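Local coordinates for protein acyl-coenzyme A oxidase 1 (Yarrowia lipolytica, PDB 5Y9D) that catalyses the oxygen-dependent, FAD-linked conversion of saturated acyl-CoA esters to (2E)-enoyl-CoA with release of hydrogen peroxide, in peroxisomal fatty acid beta-oxidation, at residues 78-82 with 446-452; 180-186 with 220-225; 372-377 with 576-580. All blocks are in the same frame, centred on the assembly; numbering follows the deposited sequence.

Contact 1. Residues 78-82 with 446-452; sequences ADYDC and GYNGFGQ
One face of the Tyr80 ring is covered by the carbonyl of Gly446, whose O stands 3.2 Å above the plane and over its centre. The CA of Tyr447 adds an off-centre CH-pi contact, 4.2 Å from the centroid of the Tyr80 ring, while the amide of Gln452 approaches obliquely, its OE1 3.8 Å from Tyr80 CE1. The Tyr447 ring is met at its edge, by Tyr80 CD2 and by the carboxylate of Asp81. With CG beside the backbone N (chi1 -65°), Tyr80 drives its ring between the 3-10 turn 446-448 and the start of helix 450-457. Its OH comes to 3.4 Å from the CA of Gly449, the N-cap residue; a side chain on Gly449 would clash with this hydroxyl, and its positive phi also suits glycine. The phenol then bonds to the carbonyl O of Asn655. An alanine in place of Tyr80 is likely to leave Gly446 O without its aromatic cover and Asn655 O without this donor. Asp81 suits its place because a carboxylate offers the acceptor that Tyr447 OH needs, Asp81 OD1 at 2.7 Å, on the syn lone pair, with carboxylate and ring planes 62° apart. The same Tyr447 hydroxyl also bonds to Asn677 and to the backbone N of Lys258 of the second subunit, so this loop-to-turn junction lies at the dimer interface. Tyr80, from the loop between helices 55-70 and 84-98, thereby joins the N-terminal acyl-CoA oxidase region to a 3-10 turn and helix N-terminus of the C-alpha1 domain.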
loop_
_atom_site.group_PDB
_atom_site.type_symbol
_atom_site.label_atom_id
_atom_site.label_comp_id
_atom_site.label_asym_id
_atom_site.label_seq_id
_atom_site.Cartn_x
_atom_site.Cartn_y
_atom_site.Cartn_z
ATOM N N ALA A 78 -10.677 15.012 -15.457
ATOM C CA ALA A 78 -9.736 14.339 -16.373
ATOM C C ALA A 78 -8.385 13.964 -15.713
ATOM O O ALA A 78 -7.526 13.412 -16.362
ATOM C CB ALA A 78 -9.526 15.182 -17.640
ATOM N N ASP A 79 -8.224 14.222 -14.422
ATOM C CA ASP A 79 -6.926 14.060 -13.760
ATOM C C ASP A 79 -6.347 12.668 -13.708
ATOM O O ASP A 79 -5.134 12.500 -13.572
ATOM C CB ASP A 79 -7.035 14.506 -12.312
ATOM C CG ASP A 79 -7.029 15.991 -12.159
ATOM O OD1 ASP A 79 -6.976 16.712 -13.167
ATOM O OD2 ASP A 79 -7.077 16.445 -11.006
ATOM N N TYR A 80 -7.195 11.661 -13.729
ATOM C CA TYR A 80 -6.694 10.313 -13.695
ATOM C C TYR A 80 -5.962 9.953 -14.988
ATOM O O TYR A 80 -5.059 9.131 -14.987
ATOM C CB TYR A 80 -7.830 9.347 -13.479
ATOM C CG TYR A 80 -8.510 9.500 -12.145
ATOM C CD1 TYR A 80 -7.807 9.370 -10.964
ATOM C CD2 TYR A 80 -9.861 9.766 -12.071
ATOM C CE1 TYR A 80 -8.435 9.500 -9.734
ATOM C CE2 TYR A 80 -10.486 9.914 -10.859
ATOM C CZ TYR A 80 -9.774 9.766 -9.693
ATOM O OH TYR A 80 -10.445 9.884 -8.498
ATOM N N ASP A 81 -6.376 10.590 -16.077
ATOM C CA ASP A 81 -5.829 10.355 -17.396
ATOM C C ASP A 81 -4.543 11.170 -17.674
ATOM O O ASP A 81 -3.913 10.961 -18.678
ATOM C CB ASP A 81 -6.888 10.720 -18.457
ATOM C CG ASP A 81 -8.157 9.849 -18.371
ATOM O OD1 ASP A 81 -8.045 8.594 -18.384
ATOM O OD2 ASP A 81 -9.276 10.430 -18.302
ATOM N N CYS A 82 -4.171 12.086 -16.779
ATOM C CA CYS A 82 -3.039 12.995 -16.991
ATOM C C CYS A 82 -1.655 12.353 -17.012
ATOM O O CYS A 82 -1.279 11.625 -16.063
ATOM C CB CYS A 82 -3.034 14.070 -15.906
ATOM S SG CYS A 82 -4.224 15.375 -16.309
ATOM N N GLY A 446 -8.607 3.276 -12.439
ATOM C CA GLY A 446 -8.086 4.587 -12.095
ATOM C C GLY A 446 -9.179 5.564 -11.734
ATOM O O GLY A 446 -9.007 6.394 -10.848
ATOM N N TYR A 447 -10.325 5.435 -12.382
ATOM C CA TYR A 447 -11.402 6.382 -12.198
ATOM C C TYR A 447 -12.092 6.276 -10.873
ATOM O O TYR A 447 -12.770 7.225 -10.461
ATOM C CB TYR A 447 -12.409 6.225 -13.306
ATOM C CG TYR A 447 -11.716 6.271 -14.611
ATOM C CD1 TYR A 447 -10.932 7.379 -14.944
ATOM C CD2 TYR A 447 -11.787 5.203 -15.508
ATOM C CE1 TYR A 447 -10.264 7.434 -16.159
ATOM C CE2 TYR A 447 -11.135 5.264 -16.729
ATOM C CZ TYR A 447 -10.382 6.378 -17.057
ATOM O OH TYR A 447 -9.714 6.459 -18.247
ATOM N N ASN A 448 -11.918 5.137 -10.196
ATOM C CA ASN A 448 -12.464 5.019 -8.856
ATOM C C ASN A 448 -11.523 5.493 -7.779
ATOM O O ASN A 448 -11.911 5.571 -6.620
ATOM C CB ASN A 448 -13.056 3.653 -8.600
ATOM C CG ASN A 448 -14.306 3.434 -9.427
ATOM O OD1 ASN A 448 -15.290 4.172 -9.323
ATOM N ND2 ASN A 448 -14.244 2.475 -10.306
ATOM N N GLY A 449 -10.317 5.895 -8.172
ATOM C CA GLY A 449 -9.546 6.847 -7.368
ATOM C C GLY A 449 -8.490 6.270 -6.448
ATOM O O GLY A 449 -7.684 6.999 -5.920
ATOM N N PHE A 450 -8.478 4.966 -6.263
ATOM C CA PHE A 450 -7.661 4.372 -5.226
ATOM C C PHE A 450 -6.220 4.421 -5.562
ATOM O O PHE A 450 -5.416 4.595 -4.684
ATOM C CB PHE A 450 -8.083 2.930 -4.977
ATOM C CG PHE A 450 -9.445 2.824 -4.422
ATOM C CD1 PHE A 450 -9.645 2.927 -3.068
ATOM C CD2 PHE A 450 -10.538 2.722 -5.263
ATOM C CE1 PHE A 450 -10.904 2.867 -2.541
ATOM C CE2 PHE A 450 -11.819 2.665 -4.744
ATOM C CZ PHE A 450 -11.996 2.742 -3.378
ATOM N N GLY A 451 -5.900 4.296 -6.839
ATOM C CA GLY A 451 -4.539 4.194 -7.304
ATOM C C GLY A 451 -3.803 5.483 -7.109
ATOM O O GLY A 451 -2.820 5.537 -6.373
ATOM N N GLN A 452 -4.258 6.519 -7.792
ATOM C CA GLN A 452 -3.731 7.888 -7.623
ATOM C C GLN A 452 -3.772 8.269 -6.157
ATOM O O GLN A 452 -2.849 8.888 -5.665
ATOM C CB GLN A 452 -4.551 8.923 -8.403
ATOM C CG GLN A 452 -4.036 10.355 -8.234
ATOM C CD GLN A 452 -5.128 11.440 -8.276
ATOM O OE1 GLN A 452 -6.089 11.421 -7.496
ATOM N NE2 GLN A 452 -4.949 12.424 -9.171
#

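Contact 2. Residues 180-186 with 220-225; sequences LETTATY and FAKLIV
Lys222 folds back over the carbonyl of Leu180, in the loop before strand 183-187. Its CB lies 4.0 Å from Thr182 O; CG, beside the backbone N (chi1 -69°), comes to 3.5 Å from Leu180 O, and after a bend at chi2 the chain stays close to that carbonyl, CE at 3.9 Å. The NZ tip bonds instead to the carbonyl O of Lys178, with a long, weak ion pair to Asp229. A lysine fits here because its methylenes cover the peptide while its ammonium reaches a backbone acceptor.

The main chains run parallel, Thr183 paired with Lys222, Ala184 with Leu223 and Thr185 with Ile224. Lys222 N donates to Thr182 O in the carbonyl plane, whereas Ile224 N sits above the carbonyl plane of Ala184 O, 42° out of it. The Tyr186 N to Ile224 O bond is nearly collinear with the carbonyl. Thr185 and Ile224, beta-branched and suited to extended backbone, meet CB to CB at 3.6 Å on the face that carries Lys222. On the Ala184 and Leu223 face, the small methyls touch, Ala184 CB 4.0 Å from Ala221 CB, and leave room for Phe235 and Ile195 of adjacent strands to cover Ala184. Where the pairing begins, Leu180 CD1 packs on Phe220 CB at 3.9 Å; the Phe220 side chain is about 6 Å from the bound FAD.

In this beta domain of the acyl-CoA dehydrogenase fold, four backbone hydrogen bonds join residues 182-186 to strand 216-225. Such pairing holds the register through main-chain atoms, leaving the side chains to pack the two faces.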
loop_
_atom_site.group_PDB
_atom_site.type_symbol
_atom_site.label_atom_id
_atom_site.label_comp_id
_atom_site.label_asym_id
_atom_site.label_seq_id
_atom_site.Cartn_x
_atom_site.Cartn_y
_atom_site.Cartn_z
ATOM N N LEU A 180 23.482 17.365 8.416
ATOM C CA LEU A 180 23.448 18.014 7.109
ATOM C C LEU A 180 24.831 18.476 6.761
ATOM O O LEU A 180 25.558 18.975 7.604
ATOM C CB LEU A 180 22.522 19.243 7.121
ATOM C CG LEU A 180 21.048 18.963 7.167
ATOM C CD1 LEU A 180 20.264 20.246 7.309
ATOM C CD2 LEU A 180 20.639 18.247 5.914
ATOM N N GLU A 181 25.168 18.376 5.501
ATOM C CA GLU A 181 26.530 18.547 5.095
ATOM C C GLU A 181 26.736 19.852 4.343
ATOM O O GLU A 181 27.849 20.333 4.250
ATOM C CB GLU A 181 26.980 17.327 4.286
ATOM C CG GLU A 181 27.368 16.099 5.099
ATOM C CD GLU A 181 27.946 14.984 4.211
ATOM O OE1 GLU A 181 27.201 14.357 3.399
ATOM O OE2 GLU A 181 29.173 14.732 4.287
ATOM N N THR A 182 25.678 20.446 3.830
ATOM C CA THR A 182 25.759 21.773 3.204
ATOM C C THR A 182 26.230 22.820 4.185
ATOM O O THR A 182 25.734 22.869 5.291
ATOM C CB THR A 182 24.385 22.241 2.738
ATOM O OG1 THR A 182 23.944 21.427 1.651
ATOM C CG2 THR A 182 24.444 23.681 2.286
ATOM N N THR A 183 27.131 23.708 3.768
ATOM C CA THR A 183 27.691 24.690 4.697
ATOM C C THR A 183 27.295 26.104 4.416
ATOM O O THR A 183 27.176 26.500 3.262
ATOM C CB THR A 183 29.240 24.699 4.662
ATOM O OG1 THR A 183 29.706 25.197 3.393
ATOM C CG2 THR A 183 29.836 23.308 4.989
ATOM N N ALA A 184 27.228 26.888 5.487
ATOM C CA ALA A 184 27.081 28.336 5.425
ATOM C C ALA A 184 28.196 28.987 6.236
ATOM O O ALA A 184 28.063 29.178 7.460
ATOM C CB ALA A 184 25.744 28.754 6.000
ATOM N N THR A 185 29.280 29.358 5.563
ATOM C CA THR A 185 30.449 29.817 6.270
ATOM C C THR A 185 30.577 31.322 6.104
ATOM O O THR A 185 30.504 31.840 4.994
ATOM C CB THR A 185 31.737 29.041 5.902
ATOM O OG1 THR A 185 32.855 29.923 5.915
ATOM C CG2 THR A 185 31.659 28.390 4.561
ATOM N N TYR A 186 30.759 31.997 7.249
ATOM C CA TYR A 186 30.629 33.450 7.373
ATOM C C TYR A 186 31.863 34.139 6.859
ATOM O O TYR A 186 32.955 33.668 7.076
ATOM C CB TYR A 186 30.401 33.882 8.825
ATOM C CG TYR A 186 30.306 35.390 8.933
ATOM C CD1 TYR A 186 29.253 36.079 8.339
ATOM C CD2 TYR A 186 31.299 36.137 9.572
ATOM C CE1 TYR A 186 29.170 37.460 8.409
ATOM C CE2 TYR A 186 31.231 37.522 9.643
ATOM C CZ TYR A 186 30.163 38.173 9.062
ATOM O OH TYR A 186 30.079 39.532 9.116
ATOM N N PHE A 220 18.714 25.021 4.643
ATOM C CA PHE A 220 19.267 24.684 5.955
ATOM C C PHE A 220 20.723 24.238 5.776
ATOM O O PHE A 220 21.012 23.446 4.896
ATOM C CB PHE A 220 18.454 23.607 6.657
ATOM C CG PHE A 220 17.088 24.057 7.077
ATOM C CD1 PHE A 220 16.075 24.239 6.126
ATOM C CD2 PHE A 220 16.797 24.289 8.409
ATOM C CE1 PHE A 220 14.805 24.650 6.504
ATOM C CE2 PHE A 220 15.537 24.704 8.793
ATOM C CZ PHE A 220 14.528 24.873 7.840
ATOM N N ALA A 221 21.626 24.746 6.610
ATOM C CA ALA A 221 23.051 24.492 6.460
ATOM C C ALA A 221 23.801 24.678 7.778
ATOM O O ALA A 221 23.327 25.353 8.702
ATOM C CB ALA A 221 23.627 25.441 5.418
ATOM N N LYS A 222 24.998 24.117 7.838
ATOM C CA LYS A 222 25.857 24.289 8.994
ATOM C C LYS A 222 26.487 25.651 8.944
ATOM O O LYS A 222 27.173 26.011 7.981
ATOM C CB LYS A 222 26.918 23.199 9.061
ATOM C CG LYS A 222 26.332 21.841 9.368
ATOM C CD LYS A 222 25.481 21.919 10.630
ATOM C CE LYS A 222 25.066 20.559 11.133
ATOM N NZ LYS A 222 26.256 19.671 11.268
ATOM N N LEU A 223 26.206 26.420 9.989
ATOM C CA LEU A 223 26.712 27.773 10.146
ATOM C C LEU A 223 28.171 27.689 10.566
ATOM O O LEU A 223 28.474 27.232 11.684
ATOM C CB LEU A 223 25.904 28.439 11.240
ATOM C CG LEU A 223 26.399 29.768 11.757
ATOM C CD1 LEU A 223 26.350 30.741 10.604
ATOM C CD2 LEU A 223 25.490 30.187 12.907
ATOM N N ILE A 224 29.087 28.091 9.678
ATOM C CA ILE A 224 30.494 28.015 10.029
ATOM C C ILE A 224 31.067 29.410 10.197
ATOM O O ILE A 224 31.006 30.195 9.289
ATOM C CB ILE A 224 31.354 27.213 9.030
ATOM C CG1 ILE A 224 30.628 25.984 8.476
ATOM C CG2 ILE A 224 32.643 26.764 9.706
ATOM C CD1 ILE A 224 30.174 24.976 9.503
ATOM N N VAL A 225 31.630 29.684 11.369
ATOM C CA VAL A 225 32.292 30.963 11.692
ATOM C C VAL A 225 33.651 30.648 12.332
ATOM O O VAL A 225 33.736 29.865 13.289
ATOM C CB VAL A 225 31.459 31.834 12.675
ATOM C CG1 VAL A 225 32.008 33.258 12.739
ATOM C CG2 VAL A 225 29.990 31.889 12.274
#

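Contact 3. Residues 372-377 with 576-580; sequences KMGADE and SFYAR
Helices 372-377 and 576-580 cross almost perpendicularly, at 87°, with their axes 9.2 Å apart and Met373 and Phe577 at the nearest approach of the two backbones. Methionine suits the crossing because its flexible chain can bend between an aromatic ring and a cation. Met373 CG packs 3.7 Å from Phe577 CD1; the bend at chi2 sets the sulfur obliquely to that ring in a Met-aromatic contact, and chi3 turns CE back toward Phe577 CE1. Met373 SD also lies over the centre of the Arg580 guanidinium, 3.6 Å above its plane.

This is helix-on-helix packing between the C-alpha1 domain and the C-terminal acyl-CoA oxidase domain, two of the helical parts of the oxidase fold. Phe50 and Leu51 of helix 44-52 press on Met373 as well.

At one side of the crossing, Arg580 grips Asp376 end-on in a salt bridge, NH1 at 3.0 Å and NH2 at 3.1 Å, both to Asp376 OD2. Carboxylate and guanidinium planes lie 34° apart; NH1 uses the anti lone pair, and NH2 meets OD2 nearly along its C-O bond. NH2 also bonds to the carbonyl O of Phe50, which helps fix the guanidinium's rotation. At the Ser576 end of the crossing, Glu377 extends its chain beyond CG until its OE1 is 2.8 Å from Ser576 OG, which is hydrogen-bonded to the carbonyl O of His572 in its own helix.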
loop_
_atom_site.group_PDB
_atom_site.type_symbol
_atom_site.label_atom_id
_atom_site.label_comp_id
_atom_site.label_asym_id
_atom_site.label_seq_id
_atom_site.Cartn_x
_atom_site.Cartn_y
_atom_site.Cartn_z
ATOM N N LYS A 372 -10.548 12.524 13.350
ATOM C CA LYS A 372 -10.983 13.931 13.433
ATOM C C LYS A 372 -10.901 14.513 14.830
ATOM O O LYS A 372 -10.535 15.677 14.991
ATOM C CB LYS A 372 -12.420 14.113 12.912
ATOM C CG LYS A 372 -12.902 15.559 12.821
ATOM C CD LYS A 372 -12.016 16.389 11.892
ATOM C CE LYS A 372 -12.332 17.869 12.000
ATOM N NZ LYS A 372 -13.576 18.218 11.291
ATOM N N MET A 373 -11.274 13.715 15.830
ATOM C CA MET A 373 -11.068 14.095 17.239
ATOM C C MET A 373 -9.573 14.449 17.496
ATOM O O MET A 373 -9.257 15.545 17.978
ATOM C CB MET A 373 -11.538 12.986 18.196
ATOM C CG MET A 373 -12.856 12.295 17.802
ATOM S SD MET A 373 -14.223 13.456 17.624
ATOM C CE MET A 373 -14.922 12.903 16.078
ATOM N N GLY A 374 -8.665 13.565 17.123
ATOM C CA GLY A 374 -7.233 13.864 17.127
ATOM C C GLY A 374 -6.839 15.128 16.370
ATOM O O GLY A 374 -6.258 16.063 16.939
ATOM N N ALA A 375 -7.139 15.178 15.080
ATOM C CA ALA A 375 -6.851 16.373 14.271
ATOM C C ALA A 375 -7.280 17.691 14.954
ATOM O O ALA A 375 -6.525 18.648 14.981
ATOM C CB ALA A 375 -7.513 16.237 12.912
ATOM N N ASP A 376 -8.472 17.740 15.544
ATOM C CA ASP A 376 -8.940 18.982 16.189
ATOM C C ASP A 376 -8.152 19.379 17.435
ATOM O O ASP A 376 -7.784 20.526 17.555
ATOM C CB ASP A 376 -10.444 18.919 16.521
ATOM C CG ASP A 376 -11.321 18.851 15.268
ATOM O OD1 ASP A 376 -10.889 19.363 14.213
ATOM O OD2 ASP A 376 -12.432 18.281 15.337
ATOM N N GLU A 377 -7.875 18.454 18.352
ATOM C CA GLU A 377 -7.057 18.799 19.515
ATOM C C GLU A 377 -5.747 19.426 19.051
ATOM O O GLU A 377 -5.423 20.560 19.380
ATOM C CB GLU A 377 -6.734 17.573 20.358
ATOM C CG GLU A 377 -7.935 16.964 21.054
ATOM C CD GLU A 377 -7.585 15.703 21.830
ATOM O OE1 GLU A 377 -6.862 14.831 21.270
ATOM O OE2 GLU A 377 -8.054 15.581 22.988
ATOM N N SER A 576 -9.944 10.621 23.185
ATOM C CA SER A 576 -10.430 11.868 22.609
ATOM C C SER A 576 -11.806 11.717 21.964
ATOM O O SER A 576 -12.607 12.634 22.008
ATOM C CB SER A 576 -9.440 12.430 21.593
ATOM O OG SER A 576 -8.157 12.557 22.177
ATOM N N PHE A 577 -12.075 10.562 21.377
ATOM C CA PHE A 577 -13.371 10.297 20.770
ATOM C C PHE A 577 -14.458 10.289 21.823
ATOM O O PHE A 577 -15.492 10.926 21.641
ATOM C CB PHE A 577 -13.357 8.954 20.039
ATOM C CG PHE A 577 -14.427 8.800 18.992
ATOM C CD1 PHE A 577 -15.415 9.770 18.785
ATOM C CD2 PHE A 577 -14.470 7.652 18.233
ATOM C CE1 PHE A 577 -16.384 9.596 17.825
ATOM C CE2 PHE A 577 -15.449 7.472 17.279
ATOM C CZ PHE A 577 -16.400 8.453 17.066
ATOM N N TYR A 578 -14.223 9.595 22.934
ATOM C CA TYR A 578 -15.211 9.584 24.048
ATOM C C TYR A 578 -15.442 10.957 24.675
ATOM O O TYR A 578 -16.545 11.281 25.062
ATOM C CB TYR A 578 -14.762 8.622 25.147
ATOM C CG TYR A 578 -15.014 7.191 24.807
ATOM C CD1 TYR A 578 -16.281 6.763 24.487
ATOM C CD2 TYR A 578 -13.989 6.255 24.820
ATOM C CE1 TYR A 578 -16.524 5.447 24.172
ATOM C CE2 TYR A 578 -14.239 4.927 24.522
ATOM C CZ TYR A 578 -15.519 4.536 24.205
ATOM O OH TYR A 578 -15.796 3.236 23.891
ATOM N N ALA A 579 -14.382 11.741 24.790
ATOM C CA ALA A 579 -14.475 13.066 25.365
ATOM C C ALA A 579 -15.379 13.959 24.522
ATOM O O ALA A 579 -16.055 14.821 25.071
ATOM C CB ALA A 579 -13.088 13.686 25.491
ATOM N N ARG A 580 -15.379 13.764 23.199
ATOM C CA ARG A 580 -16.289 14.514 22.306
ATOM C C ARG A 580 -17.734 13.952 22.280
ATOM O O ARG A 580 -18.689 14.702 22.118
ATOM C CB ARG A 580 -15.748 14.556 20.858
ATOM C CG ARG A 580 -14.504 15.394 20.632
ATOM C CD ARG A 580 -14.781 16.848 20.339
ATOM N NE ARG A 580 -15.279 17.091 18.972
ATOM C CZ ARG A 580 -14.537 17.175 17.864
ATOM N NH1 ARG A 580 -13.223 16.993 17.907
ATOM N NH2 ARG A 580 -15.113 17.455 16.697
#

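The three contacts sit in different parts of the subunit and do not touch. Contact 2 belongs to the beta domain, its centre 43 Å from that of contact 1 and 42 Å from that of contact 3; the centres of contacts 1 and 3 are 32 Å apart. Contacts 1 and 3 both tie the C-alpha1 domain to another helical region, N-terminal in one and C-terminal in the other, and their segments alternate along the chain. Contact 2 lies closest to the chemistry: the side chain of Phe220 is about 11 Å from that of Glu464, the probable proton acceptor. In contact 1, Gly446 is about 11 Å from a bound FAD, while contact 3 is remote from both the flavin and Glu464.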